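Genome polyprotein (Chicken sicinivirus JSY, PDB 6QWT) probably replicates the viral genome as the 3Dpol RNA-dependent RNA polymerase, the C-terminal piece of the picornaviral polyprotein. Local coordinates at residues 197-208 against 301-309; 94-104 against 184-195. All blocks are in the same frame, centred on the assembly; numbering follows the deposited sequence.

Contact 1. Residues 197-208 against 301-309; sequences MHSQPGMYGSAV and SILNSMVNN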
loop_
_atom_site.group_PDB
_atom_site.type_symbol
_atom_site.label_atom_id
_atom_site.label_comp_id
_atom_site.label_asym_id
_atom_site.label_seq_id
_atom_site.Cartn_x
_atom_site.Cartn_y
_atom_site.Cartn_z
ATOM N N MET A 197 -0.456 -10.540 -11.396
ATOM C CA MET A 197 0.034 -9.180 -11.200
ATOM C C MET A 197 1.225 -9.118 -10.250
ATOM O O MET A 197 2.233 -8.476 -10.561
ATOM C CB MET A 197 -1.097 -8.285 -10.686
ATOM C CG MET A 197 -2.243 -8.140 -11.666
ATOM S SD MET A 197 -3.545 -7.065 -11.054
ATOM C CE MET A 197 -2.681 -5.500 -10.936
ATOM N N HIS A 198 1.118 -9.780 -9.092
ATOM C CA HIS A 198 2.188 -9.744 -8.099
ATOM C C HIS A 198 3.490 -10.319 -8.642
ATOM O O HIS A 198 4.573 -9.841 -8.288
ATOM C CB HIS A 198 1.755 -10.504 -6.840
ATOM C CG HIS A 198 2.626 -10.258 -5.648
ATOM N ND1 HIS A 198 3.785 -10.968 -5.413
ATOM C CD2 HIS A 198 2.502 -9.388 -4.618
ATOM C CE1 HIS A 198 4.342 -10.540 -4.293
ATOM N NE2 HIS A 198 3.581 -9.582 -3.790
ATOM N N SER A 199 3.413 -11.335 -9.499
ATOM C CA SER A 199 4.612 -11.942 -10.065
ATOM C C SER A 199 5.174 -11.169 -11.250
ATOM O O SER A 199 6.211 -11.566 -11.789
ATOM C CB SER A 199 4.327 -13.383 -10.495
ATOM O OG SER A 199 3.746 -13.414 -11.787
ATOM N N GLN A 200 4.518 -10.092 -11.684
ATOM C CA GLN A 200 4.995 -9.283 -12.809
ATOM C C GLN A 200 4.826 -7.799 -12.497
ATOM O O GLN A 200 4.113 -7.079 -13.200
ATOM C CB GLN A 200 4.255 -9.659 -14.093
ATOM C CG GLN A 200 4.395 -11.123 -14.496
ATOM C CD GLN A 200 3.571 -11.478 -15.719
ATOM O OE1 GLN A 200 4.116 -11.748 -16.790
ATOM N NE2 GLN A 200 2.251 -11.483 -15.564
ATOM N N PRO A 201 5.489 -7.301 -11.449
ATOM C CA PRO A 201 5.354 -5.876 -11.124
ATOM C C PRO A 201 5.937 -5.010 -12.230
ATOM O O PRO A 201 6.983 -5.321 -12.806
ATOM C CB PRO A 201 6.125 -5.729 -9.807
ATOM C CG PRO A 201 7.041 -6.875 -9.767
ATOM C CD PRO A 201 6.418 -7.992 -10.538
ATOM N N GLY A 202 5.235 -3.918 -12.534
ATOM C CA GLY A 202 5.485 -3.116 -13.705
ATOM C C GLY A 202 4.460 -3.322 -14.805
ATOM O O GLY A 202 4.193 -2.392 -15.578
ATOM N N MET A 203 3.880 -4.516 -14.887
ATOM C CA MET A 203 2.790 -4.776 -15.812
ATOM C C MET A 203 1.463 -4.352 -15.192
ATOM O O MET A 203 1.341 -4.180 -13.975
ATOM C CB MET A 203 2.743 -6.255 -16.193
ATOM C CG MET A 203 3.752 -6.650 -17.257
ATOM S SD MET A 203 3.770 -8.426 -17.577
ATOM C CE MET A 203 2.118 -8.673 -18.219
ATOM N N TYR A 204 0.462 -4.173 -16.058
ATOM C CA TYR A 204 -0.895 -3.805 -15.647
ATOM C C TYR A 204 -0.919 -2.500 -14.854
ATOM O O TYR A 204 -1.826 -2.264 -14.052
ATOM C CB TYR A 204 -1.554 -4.934 -14.848
ATOM C CG TYR A 204 -1.338 -6.295 -15.465
ATOM C CD1 TYR A 204 -1.849 -6.596 -16.723
ATOM C CD2 TYR A 204 -0.614 -7.274 -14.800
ATOM C CE1 TYR A 204 -1.648 -7.839 -17.297
ATOM C CE2 TYR A 204 -0.408 -8.519 -15.366
ATOM C CZ TYR A 204 -0.929 -8.797 -16.614
ATOM O OH TYR A 204 -0.727 -10.036 -17.178
ATOM N N GLY A 205 0.076 -1.645 -15.076
ATOM C CA GLY A 205 0.126 -0.363 -14.402
ATOM C C GLY A 205 0.293 -0.443 -12.905
ATOM O O GLY A 205 -0.002 0.530 -12.205
ATOM N N SER A 206 0.771 -1.574 -12.387
ATOM C CA SER A 206 0.872 -1.791 -10.952
ATOM C C SER A 206 2.290 -2.191 -10.568
ATOM O O SER A 206 2.905 -3.046 -11.215
ATOM C CB SER A 206 -0.108 -2.870 -10.489
ATOM O OG SER A 206 0.129 -3.215 -9.139
ATOM N N ALA A 207 2.797 -1.575 -9.501
ATOM C CA ALA A 207 4.100 -1.902 -8.945
ATOM C C ALA A 207 4.000 -2.788 -7.709
ATOM O O ALA A 207 5.022 -3.054 -7.068
ATOM C CB ALA A 207 4.867 -0.622 -8.608
ATOM N N VAL A 208 2.796 -3.250 -7.364
ATOM C CA VAL A 208 2.622 -4.085 -6.180
ATOM C C VAL A 208 3.387 -5.389 -6.352
ATOM O O VAL A 208 3.325 -6.035 -7.407
ATOM C CB VAL A 208 1.129 -4.337 -5.923
ATOM C CG1 VAL A 208 0.940 -5.344 -4.797
ATOM C CG2 VAL A 208 0.422 -3.025 -5.612
ATOM N N SER A 301 -4.172 -3.496 -2.173
ATOM C CA SER A 301 -3.221 -2.706 -2.943
ATOM C C SER A 301 -3.292 -3.049 -4.426
ATOM O O SER A 301 -3.047 -2.181 -5.271
ATOM C CB SER A 301 -1.805 -2.912 -2.402
ATOM O OG SER A 301 -1.423 -4.274 -2.479
ATOM N N ILE A 302 -3.621 -4.300 -4.756
ATOM C CA ILE A 302 -3.769 -4.692 -6.156
ATOM C C ILE A 302 -4.992 -4.021 -6.767
ATOM O O ILE A 302 -4.924 -3.441 -7.856
ATOM C CB ILE A 302 -3.842 -6.227 -6.280
ATOM C CG1 ILE A 302 -2.444 -6.836 -6.178
ATOM C CG2 ILE A 302 -4.491 -6.636 -7.595
ATOM C CD1 ILE A 302 -1.532 -6.403 -7.290
ATOM N N LEU A 303 -6.132 -4.093 -6.074
ATOM C CA LEU A 303 -7.343 -3.444 -6.563
ATOM C C LEU A 303 -7.232 -1.925 -6.507
ATOM O O LEU A 303 -7.805 -1.234 -7.357
ATOM C CB LEU A 303 -8.554 -3.926 -5.763
ATOM C CG LEU A 303 -8.728 -5.449 -5.723
ATOM C CD1 LEU A 303 -9.943 -5.847 -4.902
ATOM C CD2 LEU A 303 -8.823 -6.020 -7.131
ATOM N N ASN A 304 -6.505 -1.388 -5.523
ATOM C CA ASN A 304 -6.271 0.053 -5.480
ATOM C C ASN A 304 -5.464 0.516 -6.685
ATOM O O ASN A 304 -5.731 1.589 -7.241
ATOM C CB ASN A 304 -5.552 0.439 -4.188
ATOM C CG ASN A 304 -6.511 0.871 -3.097
ATOM O OD1 ASN A 304 -7.604 0.318 -2.957
ATOM N ND2 ASN A 304 -6.104 1.863 -2.315
ATOM N N SER A 305 -4.459 -0.270 -7.086
ATOM C CA SER A 305 -3.689 0.041 -8.290
ATOM C C SER A 305 -4.601 0.151 -9.500
ATOM O O SER A 305 -4.508 1.106 -10.280
ATOM C CB SER A 305 -2.627 -1.030 -8.536
ATOM O OG SER A 305 -1.599 -0.972 -7.570
ATOM N N MET A 306 -5.483 -0.833 -9.678
ATOM C CA MET A 306 -6.420 -0.785 -10.791
ATOM C C MET A 306 -7.321 0.438 -10.692
ATOM O O MET A 306 -7.525 1.141 -11.686
ATOM C CB MET A 306 -7.232 -2.080 -10.841
ATOM C CG MET A 306 -6.346 -3.316 -10.920
ATOM S SD MET A 306 -7.227 -4.890 -10.982
ATOM C CE MET A 306 -8.283 -4.634 -12.374
ATOM N N VAL A 307 -7.834 0.732 -9.492
ATOM C CA VAL A 307 -8.641 1.936 -9.290
ATOM C C VAL A 307 -7.858 3.176 -9.708
ATOM O O VAL A 307 -8.370 4.053 -10.414
ATOM C CB VAL A 307 -9.098 2.038 -7.823
ATOM C CG1 VAL A 307 -9.618 3.443 -7.523
ATOM C CG2 VAL A 307 -10.154 0.995 -7.518
ATOM N N ASN A 308 -6.605 3.266 -9.268
ATOM C CA ASN A 308 -5.784 4.423 -9.603
ATOM C C ASN A 308 -5.566 4.531 -11.109
ATOM O O ASN A 308 -5.674 5.621 -11.681
ATOM C CB ASN A 308 -4.454 4.325 -8.863
ATOM C CG ASN A 308 -3.858 5.671 -8.559
ATOM O OD1 ASN A 308 -4.187 6.668 -9.201
ATOM N ND2 ASN A 308 -3.003 5.721 -7.544
ATOM N N ASN A 309 -5.254 3.409 -11.767
ATOM C CA ASN A 309 -5.071 3.423 -13.216
ATOM C C ASN A 309 -6.332 3.913 -13.917
ATOM O O ASN A 309 -6.271 4.786 -14.791
ATOM C CB ASN A 309 -4.692 2.026 -13.715
ATOM C CG ASN A 309 -3.188 1.791 -13.732
ATOM O OD1 ASN A 309 -2.560 1.763 -14.795
ATOM N ND2 ASN A 309 -2.606 1.605 -12.552
#
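I302 lies between M197 and V208 and shows how one branched side chain can join a helix end and the loop after it to helix 298-316. Its CG2 branch meets M197, with SD of M197 3.6 Å from CG2 of I302, and the two side chains run past each other in opposite directions. The methionine chain bends at its last torsion (chi3 64°), which brings CE back against the isoleucine and on toward M306. CD1 of I302 is shared between M197 and V208, and lies 3.6 Å from CB of V208. The two methyls of V208 split between the hydroxyls of S301 and S305: CG1, placed opposite the backbone N (chi1 173°), approaches OG of S301 at 3.5 Å, while CG2 lies 3.5 Å from OG of S305. These are van der Waals contacts, and both hydroxyls bond back to their own helix region, S301 OG to V298 O and S305 OG to S301 O (3.0 Å). S206 OG lies 3.2 Å from S305 OG, at most a weak bond whose proton may go elsewhere. The firm polar link is made by N309, whose ND2 donates to the carbonyl O of G205 over 2.8 Å with an N-H...O angle of 160°. Both G205 O and the second acceptor, S305 O, lie close to the amide plane, so the two bonds together hold the carboxamide against rotation. G205 turns with positive phi, and its CA lies 3.4 Å from OD1 of N309. Y77 of helix 70-81 and C331 of strand 327-332 touch N309, and A207 bonds to C331 through the backbone. The arrangement belongs to the palm of the right-hand polymerase fold, where the helix following the motif B loop packs beside the motif C hairpin carrying the Gly-Asp-Asp sequence.

Contact 2. Residues 94-104 against 184-195; sequences AINGTPLLDGI and IAGRMLFGGLFE
A94 and R187 bring their helices together with CA atoms 5.4 Å apart; farther along, L100 approaches E195. Between these points the first chain leaves its helix at G97, with positive phi, and folds into a short hairpin around the type I turn T98-L101, while the second breaks at F190 and restarts as helix 191-198. R187 is a worked case of an arginine gripping main chain. Bent at chi3, it reaches between helix end and hairpin, where NH2 donates to D102 O (2.6 Å, 164°) in the guanidinium plane. NH1 also points at A94 O, but the modelled separation is too short to trust in detail. CG2 of I104 lies over one face of the group, toward its rim, and CD2 of L101 likewise over the opposite one. At the turn, T98 OG1 accepts from L100 N in an ST turn (3.1 Å) and faces the E195 carboxylate, again at a doubtfully short spacing; CB of L100 rests on CG of E195 (3.9 Å). Beside CB of R187, CB of A94 meets CG of M188 at 3.8 Å. I95, I104 and I184 converge on F124 of strand 124-126, and helix 136-147 packs against I184 and M188 through I142 and L146.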
loop_
_atom_site.group_PDB
_atom_site.type_symbol
_atom_site.label_atom_id
_atom_site.label_comp_id
_atom_site.label_asym_id
_atom_site.label_seq_id
_atom_site.Cartn_x
_atom_site.Cartn_y
_atom_site.Cartn_z
ATOM N N ALA A 94 -4.390 -20.955 -1.259
ATOM C CA ALA A 94 -4.545 -19.611 -0.716
ATOM C C ALA A 94 -3.876 -19.478 0.646
ATOM O O ALA A 94 -3.416 -18.390 1.007
ATOM C CB ALA A 94 -6.026 -19.246 -0.625
ATOM N N ILE A 95 -3.802 -20.571 1.405
ATOM C CA ILE A 95 -3.175 -20.529 2.722
ATOM C C ILE A 95 -1.661 -20.658 2.608
ATOM O O ILE A 95 -0.911 -19.856 3.175
ATOM C CB ILE A 95 -3.765 -21.629 3.626
ATOM C CG1 ILE A 95 -5.223 -21.313 3.969
ATOM C CG2 ILE A 95 -2.929 -21.789 4.891
ATOM C CD1 ILE A 95 -5.965 -22.470 4.599
ATOM N N ASN A 96 -1.189 -21.663 1.864
ATOM C CA ASN A 96 0.225 -22.015 1.845
ATOM C C ASN A 96 1.000 -21.423 0.676
ATOM O O ASN A 96 2.231 -21.348 0.751
ATOM C CB ASN A 96 0.382 -23.538 1.832
ATOM C CG ASN A 96 -0.177 -24.186 3.082
ATOM O OD1 ASN A 96 0.442 -24.146 4.146
ATOM N ND2 ASN A 96 -1.359 -24.779 2.963
ATOM N N GLY A 97 0.335 -21.017 -0.395
ATOM C CA GLY A 97 0.995 -20.341 -1.491
ATOM C C GLY A 97 1.149 -21.232 -2.713
ATOM O O GLY A 97 0.820 -22.420 -2.714
ATOM N N THR A 98 1.652 -20.613 -3.779
ATOM C CA THR A 98 1.895 -21.261 -5.062
ATOM C C THR A 98 3.278 -20.839 -5.551
ATOM O O THR A 98 3.917 -19.998 -4.905
ATOM C CB THR A 98 0.817 -20.882 -6.087
ATOM O OG1 THR A 98 1.060 -19.556 -6.573
ATOM C CG2 THR A 98 -0.587 -20.964 -5.491
ATOM N N PRO A 99 3.784 -21.387 -6.662
ATOM C CA PRO A 99 5.056 -20.874 -7.204
ATOM C C PRO A 99 5.048 -19.384 -7.524
ATOM O O PRO A 99 6.127 -18.799 -7.682
ATOM C CB PRO A 99 5.256 -21.712 -8.474
ATOM C CG PRO A 99 4.573 -22.993 -8.178
ATOM C CD PRO A 99 3.381 -22.644 -7.324
ATOM N N LEU A 100 3.881 -18.747 -7.623
ATOM C CA LEU A 100 3.799 -17.339 -7.991
ATOM C C LEU A 100 3.280 -16.445 -6.875
ATOM O O LEU A 100 3.171 -15.230 -7.076
ATOM C CB LEU A 100 2.910 -17.169 -9.228
ATOM C CG LEU A 100 3.355 -17.932 -10.473
ATOM C CD1 LEU A 100 2.347 -17.746 -11.597
ATOM C CD2 LEU A 100 4.739 -17.478 -10.901
ATOM N N LEU A 101 2.962 -16.999 -5.707
ATOM C CA LEU A 101 2.362 -16.219 -4.632
ATOM C C LEU A 101 2.685 -16.870 -3.297
ATOM O O LEU A 101 2.435 -18.064 -3.112
ATOM C CB LEU A 101 0.844 -16.106 -4.823
ATOM C CG LEU A 101 0.109 -14.996 -4.065
ATOM C CD1 LEU A 101 0.481 -13.616 -4.604
ATOM C CD2 LEU A 101 -1.398 -15.213 -4.128
ATOM N N ASP A 102 3.236 -16.086 -2.374
ATOM C CA ASP A 102 3.612 -16.616 -1.073
ATOM C C ASP A 102 2.380 -16.857 -0.209
ATOM O O ASP A 102 1.320 -16.253 -0.402
ATOM C CB ASP A 102 4.570 -15.662 -0.359
ATOM C CG ASP A 102 6.028 -15.973 -0.652
ATOM O OD1 ASP A 102 6.439 -17.142 -0.480
ATOM O OD2 ASP A 102 6.765 -15.047 -1.054
ATOM N N GLY A 103 2.531 -17.760 0.753
ATOM C CA GLY A 103 1.474 -18.046 1.698
ATOM C C GLY A 103 1.235 -16.884 2.644
ATOM O O GLY A 103 1.905 -15.851 2.612
ATOM N N ILE A 104 0.244 -17.069 3.517
ATOM C CA ILE A 104 -0.146 -16.002 4.430
ATOM C C ILE A 104 0.904 -15.839 5.524
ATOM O O ILE A 104 1.645 -16.773 5.861
ATOM C CB ILE A 104 -1.534 -16.277 5.037
ATOM C CG1 ILE A 104 -1.537 -17.607 5.791
ATOM C CG2 ILE A 104 -2.608 -16.265 3.959
ATOM C CD1 ILE A 104 -2.817 -17.866 6.551
ATOM N N ILE A 184 -8.603 -15.345 3.359
ATOM C CA ILE A 184 -8.421 -16.597 2.632
ATOM C C ILE A 184 -9.455 -16.729 1.518
ATOM O O ILE A 184 -9.135 -17.175 0.408
ATOM C CB ILE A 184 -8.469 -17.786 3.608
ATOM C CG1 ILE A 184 -7.275 -17.724 4.564
ATOM C CG2 ILE A 184 -8.460 -19.100 2.853
ATOM C CD1 ILE A 184 -7.333 -18.743 5.679
ATOM N N ALA A 185 -10.705 -16.337 1.785
ATOM C CA ALA A 185 -11.713 -16.336 0.729
ATOM C C ALA A 185 -11.329 -15.384 -0.397
ATOM O O ALA A 185 -11.525 -15.693 -1.577
ATOM C CB ALA A 185 -13.079 -15.963 1.303
ATOM N N GLY A 186 -10.772 -14.222 -0.049
ATOM C CA GLY A 186 -10.348 -13.280 -1.072
ATOM C C GLY A 186 -9.169 -13.787 -1.879
ATOM O O GLY A 186 -9.106 -13.589 -3.096
ATOM N N ARG A 187 -8.214 -14.443 -1.216
ATOM C CA ARG A 187 -7.102 -15.052 -1.935
ATOM C C ARG A 187 -7.553 -16.235 -2.779
ATOM O O ARG A 187 -6.855 -16.610 -3.725
ATOM C CB ARG A 187 -6.012 -15.495 -0.956
ATOM C CG ARG A 187 -5.385 -14.357 -0.172
ATOM C CD ARG A 187 -4.374 -14.870 0.841
ATOM N NE ARG A 187 -3.020 -14.446 0.501
ATOM C CZ ARG A 187 -2.036 -15.275 0.174
ATOM N NH1 ARG A 187 -2.246 -16.585 0.146
ATOM N NH2 ARG A 187 -0.838 -14.795 -0.127
ATOM N N MET A 188 -8.697 -16.836 -2.459
ATOM C CA MET A 188 -9.228 -17.878 -3.330
ATOM C C MET A 188 -9.831 -17.271 -4.589
ATOM O O MET A 188 -9.469 -17.652 -5.708
ATOM C CB MET A 188 -10.261 -18.718 -2.576
ATOM C CG MET A 188 -9.657 -19.644 -1.529
ATOM S SD MET A 188 -10.907 -20.439 -0.499
ATOM C CE MET A 188 -11.661 -21.561 -1.678
ATOM N N LEU A 189 -10.732 -16.296 -4.424
ATOM C CA LEU A 189 -11.446 -15.725 -5.563
ATOM C C LEU A 189 -10.509 -14.966 -6.495
ATOM O O LEU A 189 -10.613 -15.087 -7.722
ATOM C CB LEU A 189 -12.557 -14.795 -5.074
ATOM C CG LEU A 189 -13.687 -15.415 -4.255
ATOM C CD1 LEU A 189 -14.580 -14.323 -3.685
ATOM C CD2 LEU A 189 -14.488 -16.376 -5.114
ATOM N N PHE A 190 -9.595 -14.176 -5.933
ATOM C CA PHE A 190 -8.743 -13.285 -6.711
ATOM C C PHE A 190 -7.291 -13.746 -6.770
ATOM O O PHE A 190 -6.442 -13.009 -7.283
ATOM C CB PHE A 190 -8.818 -11.866 -6.142
ATOM C CG PHE A 190 -10.209 -11.307 -6.092
ATOM C CD1 PHE A 190 -10.782 -10.737 -7.219
ATOM C CD2 PHE A 190 -10.948 -11.353 -4.920
ATOM C CE1 PHE A 190 -12.068 -10.222 -7.181
ATOM C CE2 PHE A 190 -12.233 -10.840 -4.874
ATOM C CZ PHE A 190 -12.794 -10.274 -6.004
ATOM N N GLY A 191 -6.986 -14.945 -6.267
ATOM C CA GLY A 191 -5.605 -15.404 -6.251
ATOM C C GLY A 191 -5.011 -15.551 -7.639
ATOM O O GLY A 191 -3.823 -15.288 -7.845
ATOM N N GLY A 192 -5.823 -15.984 -8.607
ATOM C CA GLY A 192 -5.355 -16.028 -9.982
ATOM C C GLY A 192 -4.965 -14.657 -10.503
ATOM O O GLY A 192 -3.952 -14.508 -11.189
ATOM N N LEU A 193 -5.761 -13.636 -10.177
ATOM C CA LEU A 193 -5.383 -12.272 -10.527
ATOM C C LEU A 193 -4.135 -11.833 -9.769
ATOM O O LEU A 193 -3.229 -11.230 -10.355
ATOM C CB LEU A 193 -6.544 -11.318 -10.249
ATOM C CG LEU A 193 -6.296 -9.830 -10.515
ATOM C CD1 LEU A 193 -6.073 -9.564 -11.999
ATOM C CD2 LEU A 193 -7.450 -9.000 -9.987
ATOM N N PHE A 194 -4.068 -12.139 -8.468
ATOM C CA PHE A 194 -2.898 -11.761 -7.679
ATOM C C PHE A 194 -1.637 -12.423 -8.217
ATOM O O PHE A 194 -0.583 -11.786 -8.302
ATOM C CB PHE A 194 -3.105 -12.124 -6.207
ATOM C CG PHE A 194 -4.250 -11.394 -5.552
ATOM C CD1 PHE A 194 -4.733 -10.207 -6.082
ATOM C CD2 PHE A 194 -4.846 -11.898 -4.403
ATOM C CE1 PHE A 194 -5.788 -9.538 -5.480
ATOM C CE2 PHE A 194 -5.898 -11.233 -3.796
ATOM C CZ PHE A 194 -6.371 -10.052 -4.337
ATOM N N GLU A 195 -1.728 -13.703 -8.590
ATOM C CA GLU A 195 -0.591 -14.386 -9.200
ATOM C C GLU A 195 -0.106 -13.641 -10.436
ATOM O O GLU A 195 1.095 -13.388 -10.593
ATOM C CB GLU A 195 -0.976 -15.816 -9.570
ATOM C CG GLU A 195 -0.863 -16.819 -8.447
ATOM C CD GLU A 195 -1.019 -18.241 -8.943
ATOM O OE1 GLU A 195 -1.801 -18.459 -9.894
ATOM O OE2 GLU A 195 -0.356 -19.140 -8.392
#

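In the fold
Contacts 1 and 2 share helix 191-198, which closes the second segment of contact 2 and opens the first of contact 1, so they follow in series along the chain with centres about 15 Å apart. They touch directly, where F194 packs on I302, L193 on M306 and H198 on L101. Contact 1 is the more deeply buried, its centre about 11 Å from the chain centre, against about 17 Å for contact 2, and joins a helix end and its loop to helix 298-316 through apolar packing and an asparagine bonding main-chain carbonyls. Contact 2, partly open at its hairpin turn, adds charged side chains, an arginine and a glutamate, to its apolar packing.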